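Hemolysin-related protein (Vibrio cholerae serotype O1, PDB 6MLT) is the secreted biofilm matrix protein Bap1, which binds calcium, probably recognises carbohydrate through its lectin domain, and is thought to contribute to biofilm adhesion. Local coordinates at residues Ala75-Gly78 and Val79-Ser82; Gln549-His552 and Gly553-Tyr557; Ser559-Pro562 and Ser563-Trp566. All blocks are in the same frame, centred on the assembly; numbering follows the deposited sequence.

Interaction 1 of 3, residues Ala75-Gly78 and Val79-Ser82; sequences ALSG and VDGS
Between S77 and S82 the chain doubles back, the two short segments running 148° apart, and S77 closes the loop by giving its N to S82 O (2.7 Å, nearly straight) and taking G81 N on its own O (2.8 Å). G81, at a positive phi of 81° suited to glycine, swings the chain back so that S82 O reaches S77 N. Side-chain oxygens tighten both halves. The S77 hydroxyl, held anti to the backbone N (chi1 176°), accepts V79 N at 3.2 Å in an ST turn. D80 makes the matching Asx turn: its OD1 takes S82 N at 3.0 Å from above the carboxylate plane and S82 OG at 2.8 Å on the syn side, both from the same face. Two grips on one oxygen should fix the carboxylate's rotation. OD1 and S82 OG then lie alongside S77 CB, each 3.6 Å from it. This reversal follows strand 71-76, whose L76 packs on W17 and W19 of strand 13-19. W17 NE1 also bonds G78 O, while G78 N holds D56 OD1, a calcium ligand residue at the start of the adjacent strand 56-63.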
loop_
_atom_site.group_PDB
_atom_site.type_symbol
_atom_site.label_atom_id
_atom_site.label_comp_id
_atom_site.label_asym_id
_atom_site.label_seq_id
_atom_site.Cartn_x
_atom_site.Cartn_y
_atom_site.Cartn_z
ATOM N N ALA A 75 11.272 -15.204 19.973
ATOM C CA ALA A 75 10.148 -14.307 20.205
ATOM C C ALA A 75 10.439 -13.440 21.423
ATOM O O ALA A 75 10.721 -13.963 22.508
ATOM C CB ALA A 75 8.852 -15.090 20.413
ATOM N N LEU A 76 10.347 -12.124 21.245
ATOM C CA LEU A 76 10.670 -11.148 22.282
ATOM C C LEU A 76 9.423 -10.377 22.694
ATOM O O LEU A 76 8.689 -9.869 21.839
ATOM C CB LEU A 76 11.733 -10.167 21.789
ATOM C CG LEU A 76 12.982 -10.806 21.185
ATOM C CD1 LEU A 76 13.969 -9.736 20.727
ATOM C CD2 LEU A 76 13.623 -11.754 22.190
ATOM N N SER A 77 9.205 -10.262 24.002
ATOM C CA SER A 77 8.023 -9.576 24.507
ATOM C C SER A 77 8.044 -8.103 24.123
ATOM O O SER A 77 9.047 -7.411 24.321
ATOM C CB SER A 77 7.952 -9.707 26.028
ATOM O OG SER A 77 6.860 -8.959 26.533
ATOM N N GLY A 78 6.922 -7.611 23.596
ATOM C CA GLY A 78 6.819 -6.191 23.303
ATOM C C GLY A 78 6.951 -5.310 24.527
ATOM O O GLY A 78 7.313 -4.135 24.401
ATOM N N VAL A 79 6.664 -5.853 25.709
ATOM C CA VAL A 79 6.711 -5.070 26.941
ATOM C C VAL A 79 8.150 -4.720 27.303
ATOM O O VAL A 79 8.484 -3.550 27.535
ATOM C CB VAL A 79 6.026 -5.843 28.086
ATOM C CG1 VAL A 79 6.179 -5.107 29.422
ATOM C CG2 VAL A 79 4.559 -6.072 27.774
ATOM N N ASP A 80 9.018 -5.726 27.382
ATOM C CA ASP A 80 10.342 -5.515 27.942
ATOM C C ASP A 80 11.454 -6.244 27.208
ATOM O O ASP A 80 12.597 -6.197 27.670
ATOM C CB ASP A 80 10.354 -5.937 29.419
ATOM C CG ASP A 80 9.889 -7.366 29.619
ATOM O OD1 ASP A 80 9.797 -8.124 28.626
ATOM O OD2 ASP A 80 9.603 -7.731 30.773
ATOM N N GLY A 81 11.168 -6.916 26.096
ATOM C CA GLY A 81 12.193 -7.618 25.355
ATOM C C GLY A 81 12.566 -8.976 25.900
ATOM O O GLY A 81 13.470 -9.617 25.348
ATOM N N SER A 82 11.921 -9.431 26.967
ATOM C CA SER A 82 12.200 -10.758 27.497
ATOM C C SER A 82 11.753 -11.832 26.511
ATOM O O SER A 82 10.830 -11.641 25.716
ATOM C CB SER A 82 11.501 -10.957 28.845
ATOM O OG SER A 82 10.092 -10.871 28.711
#

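Interaction 2 of 3, residues Gln549-His552 and Gly553-Tyr557; sequences QVNH and GVFVY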
loop_
_atom_site.group_PDB
_atom_site.type_symbol
_atom_site.label_atom_id
_atom_site.label_comp_id
_atom_site.label_asym_id
_atom_site.label_seq_id
_atom_site.Cartn_x
_atom_site.Cartn_y
_atom_site.Cartn_z
ATOM N N GLN A 549 30.734 -2.153 14.097
ATOM C CA GLN A 549 30.897 -2.757 15.418
ATOM C C GLN A 549 30.413 -1.772 16.479
ATOM O O GLN A 549 31.212 -1.109 17.142
ATOM C CB GLN A 549 32.370 -3.149 15.619
ATOM C CG GLN A 549 32.586 -4.282 16.597
ATOM C CD GLN A 549 33.835 -5.077 16.279
ATOM O OE1 GLN A 549 34.948 -4.574 16.410
ATOM N NE2 GLN A 549 33.657 -6.325 15.844
ATOM N N VAL A 550 29.093 -1.679 16.637
ATOM C CA VAL A 550 28.499 -0.796 17.637
ATOM C C VAL A 550 27.699 -1.622 18.636
ATOM O O VAL A 550 27.914 -1.527 19.850
ATOM C CB VAL A 550 27.600 0.269 16.989
ATOM C CG1 VAL A 550 26.887 1.103 18.067
ATOM C CG2 VAL A 550 28.414 1.165 16.071
ATOM N N ASN A 551 26.759 -2.420 18.133
ATOM C CA ASN A 551 25.847 -3.151 19.001
ATOM C C ASN A 551 25.344 -4.389 18.272
ATOM O O ASN A 551 25.621 -4.595 17.086
ATOM C CB ASN A 551 24.688 -2.254 19.460
ATOM C CG ASN A 551 23.865 -1.700 18.298
ATOM O OD1 ASN A 551 24.376 -1.484 17.204
ATOM N ND2 ASN A 551 22.582 -1.467 18.543
ATOM N N HIS A 552 24.626 -5.236 19.009
ATOM C CA HIS A 552 24.048 -6.445 18.441
ATOM C C HIS A 552 22.761 -6.787 19.176
ATOM O O HIS A 552 22.655 -6.585 20.385
ATOM C CB HIS A 552 25.022 -7.630 18.504
ATOM C CG HIS A 552 25.421 -8.018 19.899
ATOM N ND1 HIS A 552 26.569 -7.550 20.503
ATOM C CD2 HIS A 552 24.845 -8.861 20.790
ATOM C CE1 HIS A 552 26.676 -8.078 21.711
ATOM N NE2 HIS A 552 25.640 -8.873 21.911
ATOM N N GLY A 553 21.787 -7.309 18.429
ATOM C CA GLY A 553 20.534 -7.792 18.982
ATOM C C GLY A 553 19.354 -7.021 18.422
ATOM O O GLY A 553 19.268 -6.780 17.212
ATOM N N VAL A 554 18.447 -6.637 19.313
ATOM C CA VAL A 554 17.219 -5.928 18.956
ATOM C C VAL A 554 17.093 -4.729 19.881
ATOM O O VAL A 554 17.194 -4.873 21.105
ATOM C CB VAL A 554 15.977 -6.835 19.069
ATOM C CG1 VAL A 554 14.711 -6.066 18.686
ATOM C CG2 VAL A 554 16.134 -8.070 18.194
ATOM N N PHE A 555 16.848 -3.563 19.298
ATOM C CA PHE A 555 16.781 -2.314 20.040
ATOM C C PHE A 555 15.478 -1.617 19.692
ATOM O O PHE A 555 15.159 -1.438 18.512
ATOM C CB PHE A 555 18.004 -1.440 19.734
ATOM C CG PHE A 555 19.279 -2.029 20.261
ATOM C CD1 PHE A 555 19.860 -3.117 19.635
ATOM C CD2 PHE A 555 19.858 -1.544 21.417
ATOM C CE1 PHE A 555 21.012 -3.694 20.143
ATOM C CE2 PHE A 555 21.006 -2.118 21.926
ATOM C CZ PHE A 555 21.580 -3.192 21.286
ATOM N N VAL A 556 14.718 -1.262 20.722
ATOM C CA VAL A 556 13.391 -0.688 20.570
ATOM C C VAL A 556 13.389 0.676 21.239
ATOM O O VAL A 556 13.777 0.800 22.404
ATOM C CB VAL A 556 12.309 -1.604 21.170
ATOM C CG1 VAL A 556 10.923 -0.975 21.040
ATOM C CG2 VAL A 556 12.343 -2.965 20.478
ATOM N N TYR A 557 12.934 1.688 20.504
ATOM C CA TYR A 557 12.935 3.066 20.953
ATOM C C TYR A 557 11.513 3.601 20.981
ATOM O O TYR A 557 10.608 3.055 20.349
ATOM C CB TYR A 557 13.800 3.935 20.033
ATOM C CG TYR A 557 15.254 3.515 20.035
ATOM C CD1 TYR A 557 15.709 2.487 19.214
ATOM C CD2 TYR A 557 16.165 4.125 20.885
ATOM C CE1 TYR A 557 17.039 2.100 19.227
ATOM C CE2 TYR A 557 17.484 3.747 20.905
ATOM C CZ TYR A 557 17.920 2.738 20.077
ATOM O OH TYR A 557 19.247 2.364 20.117
#
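N551 and F555 meet amide to ring, their side chains coming from opposite directions. N551 ND2 stands 3.1 Å above one face of the phenyl ring, offset toward its rim, so that CE1 is its nearest ring atom at 3.2 Å. The amide plane is inclined by 57° to the ring rather than stacked on it. A chi1 of 59°, which sets CG between the backbone N and the carbonyl carbon, swings the amide over the ring. N551 CB, 3.7 Å from F555 CZ, stays outside the rim, and only the amide nitrogen of this side chain lies over the face.

A second kind of approach is made by the backbone. The H552 carbonyl comes in at the edge of the phenyl ring, its O 3.3 Å from F555 CE1.

Such contacts illustrate how the start of a strand can be pinned by the loop that feeds it. Strand 553-559 lies between strands 536-541 and 13-19 in a four-stranded antiparallel blade, and because strand 13-19 comes from the N-terminal end of the chain, the pairing is the "Velcro" closure of a beta-propeller. G553 opens the strand with a phi of 119°, a region that glycine tolerates easily.

The hydrogen bonds that fix the loop side chains lead outside these residues. N551 is held at both ends of its amide, OD1 by S516 N and ND2 by N515 OD1, which fixes its rotation over the ring. The CA-CB bond of H552 leads away from 553-557; ND1 bonds D543 OD2, and the side chain touches N29 and Q30 of strand 28-30.

Interaction 3 of 3, residues Ser559-Pro562 and Ser563-Trp566; sequences SANP and SKPW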
loop_
_atom_site.group_PDB
_atom_site.type_symbol
_atom_site.label_atom_id
_atom_site.label_comp_id
_atom_site.label_asym_id
_atom_site.label_seq_id
_atom_site.Cartn_x
_atom_site.Cartn_y
_atom_site.Cartn_z
ATOM N N SER A 559 9.294 7.670 21.555
ATOM C CA SER A 559 9.416 9.120 21.592
ATOM C C SER A 559 9.888 9.574 22.966
ATOM O O SER A 559 9.352 9.151 23.991
ATOM C CB SER A 559 8.077 9.776 21.258
ATOM O OG SER A 559 8.191 11.184 21.361
ATOM N N ALA A 560 10.899 10.441 22.986
ATOM C CA ALA A 560 11.417 10.943 24.251
ATOM C C ALA A 560 10.548 12.038 24.850
ATOM O O ALA A 560 10.654 12.307 26.051
ATOM C CB ALA A 560 12.843 11.470 24.073
ATOM N N ASN A 561 9.697 12.672 24.045
ATOM C CA ASN A 561 8.853 13.761 24.514
ATOM C C ASN A 561 7.452 13.228 24.778
ATOM O O ASN A 561 6.779 12.805 23.822
ATOM C CB ASN A 561 8.805 14.875 23.478
ATOM C CG ASN A 561 8.077 16.111 23.978
ATOM O OD1 ASN A 561 7.213 16.032 24.855
ATOM N ND2 ASN A 561 8.426 17.261 23.420
ATOM N N PRO A 562 6.967 13.215 26.024
ATOM C CA PRO A 562 5.645 12.622 26.283
ATOM C C PRO A 562 4.497 13.375 25.631
ATOM O O PRO A 562 3.404 12.808 25.511
ATOM C CB PRO A 562 5.541 12.655 27.813
ATOM C CG PRO A 562 6.429 13.775 28.222
ATOM C CD PRO A 562 7.570 13.767 27.249
ATOM N N SER A 563 4.701 14.619 25.206
ATOM C CA SER A 563 3.694 15.359 24.457
ATOM C C SER A 563 3.832 15.183 22.948
ATOM O O SER A 563 3.124 15.853 22.191
ATOM C CB SER A 563 3.756 16.845 24.820
ATOM O OG SER A 563 3.103 17.072 26.052
ATOM N N LYS A 564 4.713 14.295 22.496
ATOM C CA LYS A 564 4.867 13.995 21.073
ATOM C C LYS A 564 4.763 12.490 20.865
ATOM O O LYS A 564 5.724 11.831 20.446
ATOM C CB LYS A 564 6.191 14.532 20.530
ATOM C CG LYS A 564 6.256 16.054 20.469
ATOM C CD LYS A 564 7.568 16.517 19.851
ATOM C CE LYS A 564 7.537 17.999 19.507
ATOM N NZ LYS A 564 8.806 18.453 18.865
ATOM N N PRO A 565 3.592 11.919 21.115
ATOM C CA PRO A 565 3.414 10.489 20.858
ATOM C C PRO A 565 3.529 10.183 19.375
ATOM O O PRO A 565 3.277 11.031 18.516
ATOM C CB PRO A 565 2.003 10.205 21.377
ATOM C CG PRO A 565 1.293 11.514 21.270
ATOM C CD PRO A 565 2.347 12.561 21.566
ATOM N N TRP A 566 3.927 8.948 19.087
ATOM C CA TRP A 566 4.001 8.447 17.717
ATOM C C TRP A 566 2.668 7.776 17.407
ATOM O O TRP A 566 2.458 6.603 17.728
ATOM C CB TRP A 566 5.182 7.497 17.556
ATOM C CG TRP A 566 6.517 8.188 17.659
ATOM C CD1 TRP A 566 6.757 9.537 17.586
ATOM C CD2 TRP A 566 7.792 7.567 17.859
ATOM N NE1 TRP A 566 8.104 9.786 17.722
ATOM C CE2 TRP A 566 8.759 8.594 17.898
ATOM C CE3 TRP A 566 8.212 6.242 18.018
ATOM C CZ2 TRP A 566 10.117 8.333 18.081
ATOM C CZ3 TRP A 566 9.560 5.988 18.199
ATOM C CH2 TRP A 566 10.496 7.028 18.229
#
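S559 OG donates to K564 O at 2.7 Å, approaching from above the carbonyl plane, 39° out of it, and so ties the end of the strand to the loop that turns back past it. The hydroxyl is anti to the backbone N (chi1 177°), from where it also accepts a weak bond from N561 N. Farther along, N561 is used twice: its O takes K564 N at 2.9 Å, and its side-chain OD1 takes S563 N, also at 2.9 Å. Packing surrounds these bonds. The extended K564 side chain runs across the N561 amide, with CD 3.7 Å from ND2. S559 CB sits over the five-membered ring of W566 in a CH-pi contact, 3.7 Å from the centroid and 19° off the normal, and S559 N lies over the same indole face toward its rim. W566 meets F483 edge-to-face, and its backbone N bonds N534 OD1. N561-K564 is thus a type I beta turn overlaid by an Asx turn with proline next in line, an Asx-Pro turn, which reverses the chain as it leaves the propeller's closing blade.

Overall arrangement
Strand 553-559 joins interactions 2 and 3, one at its start, the other at its exit, with centres about 21 Å apart; Y557 O packs on W566 CZ3 at 3.8 Å. Interaction 1 belongs to the adjoining sheet, about 14 Å from interaction 2 between centres, and meets it where L76 CD1 touches V554 CG2 at 3.7 Å. Strand 13-19 contacts both: its W17 bonds G78 and packs against V554 and V556. Interaction 1 is the one beside a metal, the S77 side chain being about 5 Å from a calcium ion, against about 14 Å for that of V554. Interaction 3 lies away from the calcium sites, the W566 side chain being about 10 Å from a sodium ion.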